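Local coordinates for putative sugar isomerase (Parabacteroides distasonis, PDB 3LMZ), which is of unproven function but is probably a sugar isomerase or epimerase built on a xylose isomerase-like TIM barrel, at residues P12-P17 and M218-N223; G108-E113 and F127-H132; K120-Y125 and D155-M160; D167-C172 and S196-V201; I203-G208 and A244-Y249. One frame throughout, in Å; residues are numbered along the deposited sequence.

Contact 1: P12-P17 and M218-N223; sequences PKAVNP and MMREVN
N16 OD1 accepts two N-H groups of R220. R220 NE lies 2.9 Å from N16 OD1 and R220 NH2 lies 3.0 Å from it. The guanidinium comes side-on, with OD1 near its plane and at its edge. Both donors reach OD1 from one face of the amide, each tilted out of the carbonyl plane. Both bonds are bent, because the two N-H groups share one atom. The amide and guanidinium planes are 21° apart. R220 has CG anti to its carbonyl carbon (chi1 -69°) and is extended from CG to NE, which carries the group along the incoming chain as far as A14. There A14 CB packs 3.3 Å from R220 NH2.

P17 fits against the end of the helix. Its CG meets the carbonyl O of M219 at 3.6 Å, its CD lies 3.9 Å from R220 CG, and its CB touches N223 OD1 at 3.5 Å. The other ends of the polar pair are also held: N16 ND2 bonds to S254 O and R220 NH1 to T257 O. The N-terminal chain is thereby joined to helix 212-221 and to the C-terminal end of the same subunit. N223, with positive phi, closes helix 212-221 in a Schellman motif, next to the chain that leads into strand 19-22 of the TIM barrel.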
# COMPACT_ATOMS: atom_id res chain seq x y z
N PRO A 12 -11.17 16.14 1.46
CA PRO A 12 -10.13 16.27 2.49
C PRO A 12 -9.93 14.97 3.22
O PRO A 12 -10.91 14.31 3.50
CB PRO A 12 -10.72 17.32 3.46
CG PRO A 12 -11.63 18.09 2.66
CD PRO A 12 -12.23 17.15 1.65
N LYS A 13 -8.68 14.65 3.53
CA LYS A 13 -8.40 13.47 4.35
C LYS A 13 -8.90 13.66 5.78
O LYS A 13 -8.80 14.75 6.34
CB LYS A 13 -6.94 13.15 4.39
CG LYS A 13 -6.42 12.80 3.01
CD LYS A 13 -4.94 12.53 2.95
CE LYS A 13 -4.54 12.10 1.57
NZ LYS A 13 -3.09 11.84 1.53
N ALA A 14 -9.47 12.58 6.33
CA ALA A 14 -9.99 12.59 7.70
C ALA A 14 -8.90 12.90 8.72
O ALA A 14 -7.72 12.62 8.50
CB ALA A 14 -10.71 11.26 8.02
N VAL A 15 -9.31 13.55 9.80
CA VAL A 15 -8.43 13.86 10.94
C VAL A 15 -8.44 12.70 11.90
O VAL A 15 -9.49 12.15 12.17
CB VAL A 15 -8.90 15.16 11.66
CG1 VAL A 15 -8.08 15.44 12.91
CG2 VAL A 15 -8.86 16.34 10.68
N ASN A 16 -7.25 12.29 12.35
CA ASN A 16 -7.14 11.19 13.30
C ASN A 16 -6.25 11.58 14.45
O ASN A 16 -5.32 12.35 14.29
CB ASN A 16 -6.50 9.97 12.61
CG ASN A 16 -7.39 9.41 11.50
OD1 ASN A 16 -8.47 8.90 11.80
ND2 ASN A 16 -6.94 9.47 10.24
N PRO A 17 -6.55 11.10 15.65
CA PRO A 17 -5.77 11.49 16.84
C PRO A 17 -4.44 10.76 17.06
O PRO A 17 -3.61 11.19 17.87
CB PRO A 17 -6.70 11.13 17.99
CG PRO A 17 -7.49 9.95 17.49
CD PRO A 17 -7.69 10.22 15.98
N MSE A 218 -13.00 3.72 16.39
CA MSE A 218 -12.89 3.58 17.82
C MSE A 218 -11.78 4.43 18.42
O MSE A 218 -11.90 4.98 19.54
CB MSE A 218 -12.73 2.10 18.25
CG MSE A 218 -12.81 1.91 19.76
SE MSE A 218 -14.42 2.57 20.60
CE MSE A 218 -15.70 1.35 19.81
N MSE A 219 -10.70 4.57 17.69
CA MSE A 219 -9.60 5.41 18.17
C MSE A 219 -10.01 6.87 18.26
O MSE A 219 -9.59 7.58 19.16
CB MSE A 219 -8.31 5.25 17.35
CG MSE A 219 -7.65 3.86 17.50
SE MSE A 219 -5.94 3.69 16.63
CE MSE A 219 -6.64 3.61 14.83
N ARG A 220 -10.83 7.27 17.29
CA ARG A 220 -11.43 8.61 17.34
C ARG A 220 -12.38 8.71 18.55
O ARG A 220 -12.34 9.67 19.30
CB ARG A 220 -12.17 8.92 16.06
CG ARG A 220 -11.30 9.10 14.85
CD ARG A 220 -12.14 9.18 13.59
NE ARG A 220 -11.29 9.09 12.41
CZ ARG A 220 -11.77 8.83 11.21
NH1 ARG A 220 -13.08 8.69 11.06
NH2 ARG A 220 -10.93 8.74 10.17
N GLU A 221 -13.20 7.68 18.75
CA GLU A 221 -14.20 7.71 19.82
C GLU A 221 -13.56 7.80 21.21
O GLU A 221 -14.11 8.52 22.09
CB GLU A 221 -15.15 6.51 19.68
CG GLU A 221 -16.04 6.26 20.88
CD GLU A 221 -16.94 5.03 20.73
OE1 GLU A 221 -17.31 4.69 19.58
OE2 GLU A 221 -17.27 4.42 21.77
N VAL A 222 -12.45 7.08 21.44
CA VAL A 222 -11.79 7.11 22.76
C VAL A 222 -10.64 8.09 22.81
O VAL A 222 -9.98 8.21 23.85
CB VAL A 222 -11.25 5.70 23.15
CG1 VAL A 222 -12.38 4.64 23.15
CG2 VAL A 222 -10.10 5.30 22.26
N ASN A 223 -10.44 8.81 21.71
CA ASN A 223 -9.35 9.77 21.55
C ASN A 223 -7.98 9.16 21.91
O ASN A 223 -7.26 9.68 22.73
CB ASN A 223 -9.64 11.05 22.32
CG ASN A 223 -8.76 12.21 21.90
OD1 ASN A 223 -8.52 12.45 20.70
ND2 ASN A 223 -8.28 12.95 22.88

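Contact 2: G108-E113 and F127-H132; sequences GVPNYE and FHYAIH
The Y129 ring has P110 CD and I131 CG1 near its plane, at the edge. G108 CA and P110 CG approach it obliquely. P110 and Y129 come from opposite directions and meet at the phenol end: P110 CG is 3.8 Å from Y129 CE1, and P110 CD is 3.3 Å from Y129 OH. The ring gets there because its CG is anti to the backbone N (chi1 -170°). V118 and V122 of helix 115-125 and F95 of helix 88-101 also touch Y129. The phenol oxygen is buried, and no hydrogen-bond partner for it appears in the model.

G108 CA lies 3.5 Å from Y129 OH, a place where a side chain on G108 would run into the phenol. Replacing Y129 by alanine removes the ring, and this would probably open a gap beside P110 CG and G108 CA.

The backbones are joined at one parallel bridge, G108 with I131. G108 N donates to A130 O at 2.9 Å, and H132 N donates to G108 O at 3.0 Å. I131 CA adds a C-H...O contact to G108 O at 3.2 Å. Beyond the bridge, V109 CG2 packs 4.2 Å from H132 CB. The H132 imidazole bonds to D163 through NE2 and, through ND1, to a citrate probably taken up from the crystallisation liquor. The strands come before and after helix 115-125 in the chain, a beta-alpha-beta unit of the TIM barrel.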
# COMPACT_ATOMS: atom_id res chain seq x y z
N GLY A 108 7.35 -3.10 27.16
CA GLY A 108 8.02 -4.14 27.95
C GLY A 108 7.27 -5.45 28.03
O GLY A 108 6.06 -5.51 27.72
N VAL A 109 8.01 -6.49 28.40
CA VAL A 109 7.42 -7.75 28.75
C VAL A 109 8.03 -8.19 30.08
O VAL A 109 9.01 -8.92 30.10
CB VAL A 109 7.61 -8.80 27.64
CG1 VAL A 109 6.82 -10.10 27.95
CG2 VAL A 109 7.18 -8.20 26.29
N PRO A 110 7.46 -7.72 31.20
CA PRO A 110 8.00 -8.10 32.55
C PRO A 110 7.35 -9.38 33.05
O PRO A 110 6.11 -9.54 32.92
CB PRO A 110 7.59 -6.94 33.41
CG PRO A 110 6.31 -6.45 32.80
CD PRO A 110 6.31 -6.82 31.33
N ASN A 111 8.12 -10.23 33.72
CA ASN A 111 7.54 -11.38 34.39
C ASN A 111 6.42 -10.86 35.33
O ASN A 111 6.53 -9.77 35.94
CB ASN A 111 8.59 -12.11 35.27
CG ASN A 111 9.66 -12.83 34.46
OD1 ASN A 111 9.77 -12.65 33.26
ND2 ASN A 111 10.45 -13.66 35.13
N TYR A 112 5.34 -11.61 35.47
CA TYR A 112 4.21 -11.15 36.32
C TYR A 112 4.65 -10.72 37.71
O TYR A 112 4.17 -9.75 38.23
CB TYR A 112 3.17 -12.29 36.53
CG TYR A 112 2.27 -12.60 35.36
CD1 TYR A 112 1.53 -11.64 34.72
CD2 TYR A 112 2.06 -13.92 34.96
CE1 TYR A 112 0.73 -11.94 33.65
CE2 TYR A 112 1.21 -14.24 33.89
CZ TYR A 112 0.55 -13.23 33.23
OH TYR A 112 -0.31 -13.45 32.16
N GLU A 113 5.55 -11.48 38.30
CA GLU A 113 5.96 -11.20 39.69
C GLU A 113 6.72 -9.90 39.83
O GLU A 113 6.97 -9.44 40.94
CB GLU A 113 6.76 -12.37 40.29
CG GLU A 113 8.15 -12.63 39.76
CD GLU A 113 8.22 -13.44 38.46
OE1 GLU A 113 7.16 -13.84 37.87
OE2 GLU A 113 9.40 -13.71 38.02
N PHE A 127 7.43 7.65 33.79
CA PHE A 127 7.29 7.11 32.44
C PHE A 127 6.01 6.24 32.36
O PHE A 127 5.53 5.73 33.39
CB PHE A 127 8.48 6.16 32.08
CG PHE A 127 9.82 6.84 31.98
CD1 PHE A 127 9.97 8.19 31.82
CD2 PHE A 127 10.97 6.03 31.96
CE1 PHE A 127 11.23 8.77 31.70
CE2 PHE A 127 12.22 6.60 31.82
CZ PHE A 127 12.35 7.95 31.68
N HIS A 128 5.45 6.14 31.16
CA HIS A 128 4.44 5.15 30.87
C HIS A 128 5.15 3.86 30.44
O HIS A 128 6.25 3.86 29.88
CB HIS A 128 3.48 5.65 29.81
CG HIS A 128 2.46 6.63 30.31
ND1 HIS A 128 2.78 7.94 30.60
CD2 HIS A 128 1.14 6.49 30.58
CE1 HIS A 128 1.69 8.57 31.01
NE2 HIS A 128 0.67 7.71 30.99
N TYR A 129 4.50 2.74 30.72
CA TYR A 129 5.00 1.41 30.49
C TYR A 129 3.89 0.57 29.85
O TYR A 129 2.83 0.40 30.45
CB TYR A 129 5.44 0.77 31.81
CG TYR A 129 6.20 -0.51 31.68
CD1 TYR A 129 5.53 -1.70 31.43
CD2 TYR A 129 7.58 -0.59 31.84
CE1 TYR A 129 6.21 -2.90 31.33
CE2 TYR A 129 8.26 -1.77 31.73
CZ TYR A 129 7.57 -2.93 31.53
OH TYR A 129 8.26 -4.12 31.43
N ALA A 130 4.12 0.10 28.63
CA ALA A 130 3.12 -0.58 27.82
C ALA A 130 3.55 -2.04 27.66
O ALA A 130 4.55 -2.30 27.02
CB ALA A 130 2.98 0.08 26.44
N ILE A 131 2.80 -2.96 28.25
CA ILE A 131 3.09 -4.41 28.20
C ILE A 131 2.62 -4.97 26.84
O ILE A 131 1.43 -4.83 26.46
CB ILE A 131 2.40 -5.18 29.34
CG1 ILE A 131 2.92 -4.71 30.70
CG2 ILE A 131 2.61 -6.69 29.14
CD1 ILE A 131 2.10 -5.07 31.87
N HIS A 132 3.54 -5.62 26.10
CA HIS A 132 3.19 -6.20 24.78
C HIS A 132 2.51 -7.56 24.94
O HIS A 132 3.18 -8.54 25.22
CB HIS A 132 4.40 -6.31 23.84
CG HIS A 132 4.01 -6.64 22.44
ND1 HIS A 132 4.82 -7.31 21.55
CD2 HIS A 132 2.85 -6.41 21.78
CE1 HIS A 132 4.18 -7.48 20.41
NE2 HIS A 132 2.98 -6.95 20.51

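Contact 3: K120-Y125 and D155-M160; sequences KKVKEY and DPRIGM
K123 NZ and D155 OD2 form a salt bridge of 2.8 Å across the contact. The lysine uses the anti lone pair of OD2, the one turned away from OD1. The two side chains slide past each other in opposite directions, and a bend at the last torsion of K123 (chi4 61°) turns the ammonium onto the carboxylate. V122 packs beside them. Its CG2 is 3.7 Å from D155 CG and 4.1 Å from I158 CG1.

R157 crosses K123 at about a right angle. Its NH2 lies 3.5 Å from K123 CG. V122 O sits over one face of the guanidinium, above its centre.

The same arginine fixes D155 from within its own turn. It grips the carboxylate side-on, R157 NE to D155 OD1 and R157 NH2 to D155 OD2, both 2.9 Å and nearly straight. The oxygens lie in the guanidinium plane and are met on their syn sides, but somewhat out of the carboxylate plane. R157 N also donates to D155 OD1, which makes an Asx turn within the type I turn D155-I158. Each oxygen of D155 thus takes two donors: OD1 from R157 N and NE, OD2 from K123 NZ and R157 NH2. Water 1 accepts from R157 NH1 at 2.9 Å and donates to K123 O.

Further out, D119 makes a second salt bridge to K123 NZ, and D126 pairs with R157 NH1. The network ties helix 115-125 to the turn that leads into strand 158-163. Two cations share the charge of D155, which is likely to keep the carboxylate ionised and its plane fixed.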
# COMPACT_ATOMS: atom_id res chain seq x y z
N LYS A 120 6.97 0.63 41.04
CA LYS A 120 7.98 1.45 41.72
C LYS A 120 8.76 2.31 40.71
O LYS A 120 8.99 3.52 40.91
CB LYS A 120 8.98 0.53 42.48
CG LYS A 120 9.96 1.24 43.33
CD LYS A 120 11.03 0.27 43.89
CE LYS A 120 10.91 0.06 45.31
NZ LYS A 120 12.02 -0.83 45.80
N LYS A 121 9.13 1.73 39.56
CA LYS A 121 9.97 2.42 38.59
C LYS A 121 9.19 3.49 37.78
O LYS A 121 9.73 4.58 37.58
CB LYS A 121 10.68 1.40 37.67
CG LYS A 121 11.82 0.65 38.40
CD LYS A 121 13.05 1.56 38.53
CE LYS A 121 14.13 1.05 39.44
NZ LYS A 121 15.37 1.93 39.33
N VAL A 122 7.91 3.24 37.48
CA VAL A 122 7.17 4.27 36.81
C VAL A 122 7.00 5.46 37.74
O VAL A 122 7.00 6.60 37.25
CB VAL A 122 5.78 3.86 36.18
CG1 VAL A 122 5.93 2.78 35.10
CG2 VAL A 122 4.79 3.39 37.19
N LYS A 123 6.90 5.25 39.07
CA LYS A 123 6.84 6.37 40.03
C LYS A 123 8.14 7.15 40.09
O LYS A 123 8.15 8.37 40.16
CB LYS A 123 6.47 5.83 41.40
CG LYS A 123 5.01 5.40 41.49
CD LYS A 123 4.68 4.75 42.84
CE LYS A 123 3.19 4.66 43.13
NZ LYS A 123 2.38 3.82 42.13
N GLU A 124 9.26 6.43 40.07
CA GLU A 124 10.57 7.02 40.16
C GLU A 124 10.88 7.88 38.95
O GLU A 124 11.46 8.98 39.06
CB GLU A 124 11.62 5.92 40.32
CG GLU A 124 13.03 6.44 40.33
CD GLU A 124 14.10 5.39 40.40
OE1 GLU A 124 13.79 4.18 40.36
OE2 GLU A 124 15.31 5.77 40.46
N TYR A 125 10.52 7.44 37.75
CA TYR A 125 10.92 8.06 36.50
C TYR A 125 9.82 8.89 35.82
O TYR A 125 10.11 9.70 34.93
CB TYR A 125 11.41 7.02 35.49
CG TYR A 125 12.77 6.50 35.74
CD1 TYR A 125 12.97 5.52 36.70
CD2 TYR A 125 13.87 6.99 35.06
CE1 TYR A 125 14.24 5.05 36.98
CE2 TYR A 125 15.14 6.52 35.30
CZ TYR A 125 15.34 5.55 36.27
OH TYR A 125 16.61 5.10 36.54
N ASP A 155 -0.31 1.34 39.29
CA ASP A 155 -0.16 2.73 38.90
C ASP A 155 -0.83 2.95 37.52
O ASP A 155 -0.71 2.11 36.62
CB ASP A 155 1.34 3.03 38.78
CG ASP A 155 1.64 4.50 38.67
OD1 ASP A 155 1.37 5.05 37.58
OD2 ASP A 155 2.08 5.10 39.70
N PRO A 156 -1.51 4.10 37.36
CA PRO A 156 -2.17 4.42 36.10
C PRO A 156 -1.25 4.47 34.88
O PRO A 156 -1.74 4.38 33.73
CB PRO A 156 -2.74 5.79 36.37
CG PRO A 156 -2.94 5.86 37.78
CD PRO A 156 -1.84 5.07 38.42
N ARG A 157 0.07 4.64 35.08
CA ARG A 157 1.03 4.68 34.00
C ARG A 157 1.48 3.32 33.43
O ARG A 157 2.25 3.28 32.49
CB ARG A 157 2.23 5.52 34.44
CG ARG A 157 1.94 7.01 34.59
CD ARG A 157 3.01 7.72 35.36
NE ARG A 157 3.02 7.30 36.77
CZ ARG A 157 3.66 7.93 37.75
NH1 ARG A 157 4.35 9.05 37.53
NH2 ARG A 157 3.56 7.47 39.00
N ILE A 158 0.97 2.23 34.00
CA ILE A 158 1.20 0.90 33.53
C ILE A 158 -0.02 0.41 32.75
O ILE A 158 -1.13 0.45 33.20
CB ILE A 158 1.49 -0.09 34.64
CG1 ILE A 158 2.64 0.38 35.54
CG2 ILE A 158 1.81 -1.42 34.01
CD1 ILE A 158 2.88 -0.48 36.81
N GLY A 159 0.22 0.02 31.50
CA GLY A 159 -0.85 -0.51 30.65
C GLY A 159 -0.33 -1.50 29.63
O GLY A 159 0.60 -2.25 29.88
N MSE A 160 -0.91 -1.40 28.45
CA MSE A 160 -0.68 -2.33 27.35
C MSE A 160 -0.25 -1.64 26.07
O MSE A 160 -0.58 -0.48 25.80
CB MSE A 160 -1.93 -3.20 27.05
CG MSE A 160 -3.10 -2.47 26.40
SE MSE A 160 -4.62 -3.62 26.27
CE MSE A 160 -5.10 -3.59 28.12
O HOH W 1 6.25 10.18 39.48

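Contact 4: D167-C172 and S196-V201; sequences DLRNGC and SSKAGV
R169 reaches across to the turn S197-G200 and presents its guanidinium to two backbone carbonyls. The chain leaves the helix with CG anti to the carbonyl carbon and then bends at chi3 (60°), which brings NE and NH2 round to the turn. R169 NH2 meets K198 O at 2.9 Å, in the plane of that carbonyl and on a lone pair, and near the guanidinium plane at its edge. R169 NE meets G200 O, also at 2.9 Å, but less squarely. That oxygen lies 29° out of the guanidinium plane, and the N-H...O angle is 134°. The aliphatic part of R169 lies along the same turn, with CB and CG each 3.4 Å from S197 O.

L168 points its end to S196, where L168 CG packs 3.7 Å from S196 CB. The backbones come close here too: L168 O is 3.3 Å from S196 CA, and R169 O is 3.1 Å from S197 C. A side chain at G200 would be crowded by S197 O and would come up against R169 CG.

G171 ends helix 164-169 in a Schellman motif, with positive phi. G200 N closes the type I turn by bonding to S197 O.

R169 NH2 also forms a salt bridge with D137, so its charge has a carboxylate partner beyond the turn. V7 of the second subunit packs on L168 and S196. One arginine thus answers two main-chain carbonyls with its N-H groups and an acid with its charge, joining the end of helix 164-169 to the loop before strand 202-203.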
# COMPACT_ATOMS: atom_id res chain seq x y z
N ASP A 167 -4.31 -10.15 19.71
CA ASP A 167 -5.58 -10.13 20.42
C ASP A 167 -6.63 -10.94 19.64
O ASP A 167 -7.32 -11.76 20.21
CB ASP A 167 -6.02 -8.68 20.65
CG ASP A 167 -6.90 -8.48 21.91
OD1 ASP A 167 -6.60 -9.03 22.99
OD2 ASP A 167 -7.86 -7.69 21.74
N LEU A 168 -6.74 -10.68 18.33
CA LEU A 168 -7.73 -11.35 17.53
C LEU A 168 -7.42 -12.85 17.48
O LEU A 168 -8.32 -13.69 17.53
CB LEU A 168 -7.90 -10.76 16.14
CG LEU A 168 -9.13 -11.22 15.31
CD1 LEU A 168 -10.41 -10.51 15.72
CD2 LEU A 168 -8.91 -11.00 13.80
N ARG A 169 -6.13 -13.21 17.39
CA ARG A 169 -5.74 -14.63 17.36
C ARG A 169 -6.06 -15.34 18.67
O ARG A 169 -6.26 -16.58 18.65
CB ARG A 169 -4.27 -14.80 17.05
CG ARG A 169 -3.96 -14.46 15.60
CD ARG A 169 -2.45 -14.55 15.32
NE ARG A 169 -1.95 -15.88 15.60
CZ ARG A 169 -1.16 -16.22 16.63
NH1 ARG A 169 -0.73 -15.32 17.48
NH2 ARG A 169 -0.78 -17.50 16.79
N ASN A 170 -6.14 -14.60 19.78
CA ASN A 170 -6.60 -15.17 21.02
C ASN A 170 -8.14 -15.28 21.09
O ASN A 170 -8.66 -15.71 22.16
CB ASN A 170 -6.09 -14.42 22.25
CG ASN A 170 -5.90 -15.34 23.43
OD1 ASN A 170 -5.24 -16.38 23.32
ND2 ASN A 170 -6.48 -14.98 24.57
N GLY A 171 -8.86 -14.95 20.02
CA GLY A 171 -10.32 -14.95 20.04
C GLY A 171 -11.01 -13.73 20.66
O GLY A 171 -12.22 -13.77 20.99
N CYS A 172 -10.28 -12.61 20.73
CA CYS A 172 -10.74 -11.36 21.32
C CYS A 172 -11.01 -10.39 20.21
O CYS A 172 -10.41 -10.52 19.14
CB CYS A 172 -9.73 -10.80 22.30
SG CYS A 172 -9.30 -11.93 23.65
N SER A 196 -9.06 -15.55 13.38
CA SER A 196 -9.19 -15.24 14.80
C SER A 196 -8.94 -16.49 15.67
O SER A 196 -9.76 -16.85 16.52
CB SER A 196 -10.59 -14.66 15.06
OG SER A 196 -11.61 -15.52 14.53
N SER A 197 -7.78 -17.10 15.49
CA SER A 197 -7.35 -18.31 16.20
C SER A 197 -5.86 -18.41 16.17
O SER A 197 -5.18 -17.68 15.47
CB SER A 197 -7.95 -19.57 15.53
OG SER A 197 -7.38 -19.80 14.26
N LYS A 198 -5.33 -19.33 16.94
CA LYS A 198 -3.89 -19.62 16.94
C LYS A 198 -3.33 -19.92 15.54
O LYS A 198 -2.19 -19.54 15.21
CB LYS A 198 -3.54 -20.72 17.97
CG LYS A 198 -2.05 -21.11 17.99
CD LYS A 198 -1.76 -22.31 18.91
CE LYS A 198 -1.49 -21.89 20.33
NZ LYS A 198 -0.82 -22.97 21.13
N ALA A 199 -4.15 -20.56 14.72
CA ALA A 199 -3.80 -20.89 13.33
C ALA A 199 -3.71 -19.68 12.40
O ALA A 199 -3.18 -19.80 11.29
CB ALA A 199 -4.75 -21.93 12.72
N GLY A 200 -4.27 -18.54 12.82
CA GLY A 200 -4.12 -17.31 12.02
C GLY A 200 -2.66 -16.93 11.88
O GLY A 200 -1.92 -16.94 12.85
N VAL A 201 -2.23 -16.62 10.65
CA VAL A 201 -0.89 -16.13 10.41
C VAL A 201 -0.89 -14.68 9.93
O VAL A 201 -1.92 -14.15 9.54
CB VAL A 201 -0.15 -17.02 9.42
CG1 VAL A 201 -0.15 -18.48 9.96
CG2 VAL A 201 -0.77 -16.94 8.02

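Contact 5: I203-G208 and A244-Y249; sequences IEIGRG and AESIGY
G206 CA sits over the face of the Y249 ring in a CH-pi contact. It is 3.5 Å from the ring centroid and only 8° off the ring normal. A side chain at G206 would strike the ring, and at the positive phi of this type II turn, E204-R207, a CB would also press on the carbonyl O of I205. I205 CG2 packs 4.0 Å from Y249 CD1.

R207 grips E245 side-on. R207 NH2 meets E245 OE1 at 2.7 Å on its syn lone pair, and R207 NE meets E245 OE2 at 3.1 Å. The guanidinium and carboxylate planes are 39° apart. The carboxylate of E204 covers one face of the R207 guanidinium, and K234 pairs with E204. A leucine in place of R207 would probably leave E245 without its in-subunit cation and the nearby E204 and E245 carboxylates less well compensated.

I205 N donates to S246 OG at 3.0 Å and nearly straight, 169°; G242 O is a further partner of that hydroxyl. Water 2 donates to both I205 O and E245 OE2.

In the second subunit, D255 bonds to Y249 OH and R41 O to R207 NH2. E245 is buried and forms salt bridges with R207 and with K251 of the second subunit, which probably keeps it ionised.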
# COMPACT_ATOMS: atom_id res chain seq x y z
N ILE A 203 -0.43 -11.42 7.61
CA ILE A 203 -0.71 -11.12 6.21
C ILE A 203 -0.74 -9.61 6.04
O ILE A 203 -0.92 -8.89 6.99
CB ILE A 203 -2.03 -11.81 5.74
CG1 ILE A 203 -2.15 -11.86 4.21
CG2 ILE A 203 -3.30 -11.20 6.41
CD1 ILE A 203 -3.27 -12.77 3.72
N GLU A 204 -0.67 -9.16 4.80
CA GLU A 204 -0.69 -7.74 4.45
C GLU A 204 -1.98 -7.14 4.98
O GLU A 204 -3.03 -7.73 4.84
CB GLU A 204 -0.61 -7.59 2.92
CG GLU A 204 0.71 -8.00 2.35
CD GLU A 204 0.83 -9.48 1.98
OE1 GLU A 204 0.10 -10.36 2.49
OE2 GLU A 204 1.74 -9.82 1.15
N ILE A 205 -1.91 -5.90 5.51
CA ILE A 205 -3.06 -5.21 6.02
C ILE A 205 -4.07 -5.04 4.91
O ILE A 205 -3.74 -4.62 3.78
CB ILE A 205 -2.69 -3.84 6.64
CG1 ILE A 205 -1.96 -4.09 7.97
CG2 ILE A 205 -3.94 -2.95 6.78
CD1 ILE A 205 -1.57 -2.84 8.71
N GLY A 206 -5.31 -5.43 5.22
CA GLY A 206 -6.40 -5.41 4.26
C GLY A 206 -6.78 -6.78 3.73
O GLY A 206 -7.93 -6.98 3.32
N ARG A 207 -5.80 -7.68 3.68
CA ARG A 207 -6.00 -9.06 3.19
C ARG A 207 -6.58 -9.99 4.24
O ARG A 207 -7.00 -11.09 3.90
CB ARG A 207 -4.72 -9.66 2.62
CG ARG A 207 -4.17 -8.91 1.49
CD ARG A 207 -3.06 -9.70 0.84
NE ARG A 207 -2.20 -8.99 -0.10
CZ ARG A 207 -1.34 -9.57 -0.90
NH1 ARG A 207 -1.31 -10.90 -1.00
NH2 ARG A 207 -0.60 -8.83 -1.64
N GLY A 208 -6.45 -9.63 5.51
CA GLY A 208 -6.82 -10.50 6.63
C GLY A 208 -8.15 -10.15 7.24
O GLY A 208 -9.05 -9.65 6.59
N ALA A 244 4.97 -2.05 2.52
CA ALA A 244 4.46 -0.86 1.75
C ALA A 244 3.00 -1.01 1.37
O ALA A 244 2.23 -0.09 1.56
CB ALA A 244 5.32 -0.66 0.49
N GLU A 245 2.59 -2.23 0.99
CA GLU A 245 1.17 -2.46 0.71
C GLU A 245 0.35 -2.24 1.97
O GLU A 245 -0.71 -1.62 1.95
CB GLU A 245 0.91 -3.89 0.22
CG GLU A 245 -0.56 -4.18 -0.07
CD GLU A 245 -0.85 -5.59 -0.59
OE1 GLU A 245 0.13 -6.24 -1.08
OE2 GLU A 245 -2.04 -5.96 -0.56
N SER A 246 0.83 -2.75 3.12
CA SER A 246 0.09 -2.62 4.35
C SER A 246 -0.07 -1.15 4.75
O SER A 246 -1.15 -0.72 5.23
CB SER A 246 0.82 -3.34 5.46
OG SER A 246 0.89 -4.74 5.32
N ILE A 247 0.99 -0.35 4.58
CA ILE A 247 0.98 1.07 4.88
C ILE A 247 -0.01 1.79 3.96
O ILE A 247 -0.79 2.67 4.39
CB ILE A 247 2.42 1.65 4.86
CG1 ILE A 247 3.24 1.13 6.05
CG2 ILE A 247 2.36 3.17 4.76
CD1 ILE A 247 2.71 1.46 7.45
N GLY A 248 0.03 1.48 2.68
CA GLY A 248 -0.94 2.09 1.77
C GLY A 248 -2.37 1.82 2.12
O GLY A 248 -3.18 2.70 2.11
N TYR A 249 -2.68 0.56 2.43
CA TYR A 249 -4.02 0.18 2.79
C TYR A 249 -4.42 0.97 4.06
O TYR A 249 -5.48 1.57 4.19
CB TYR A 249 -4.17 -1.30 2.97
CG TYR A 249 -5.60 -1.81 2.90
CD1 TYR A 249 -6.45 -1.67 3.96
CD2 TYR A 249 -6.09 -2.43 1.74
CE1 TYR A 249 -7.81 -2.10 3.86
CE2 TYR A 249 -7.38 -2.85 1.64
CZ TYR A 249 -8.24 -2.68 2.69
OH TYR A 249 -9.54 -3.09 2.57
O HOH W 2 -4.13 -5.02 0.92

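How the contacts relate
Contacts 2 and 3 are buried and reach the same sheet. Contact 2 joins the strands before and after helix 115-125, contact 3 the helix itself to the next strand. They touch: I131 N and Y129 O probably bond with G159. Contact 2 is mostly backbone pairing and apolar packing. Contact 3, at the start of strand 158-163, relies on a salt-bridge network. Contact 5 is also buried, but on the opposite side of the chain's centre, and its charges continue into the second subunit. Contact 4 is partly buried and meets that subunit through packing. Contact 1 is a surface contact that combines one amide oxygen with proline packing; it encloses contacts 2, 3 and 4 along the chain, and crosses contact 5.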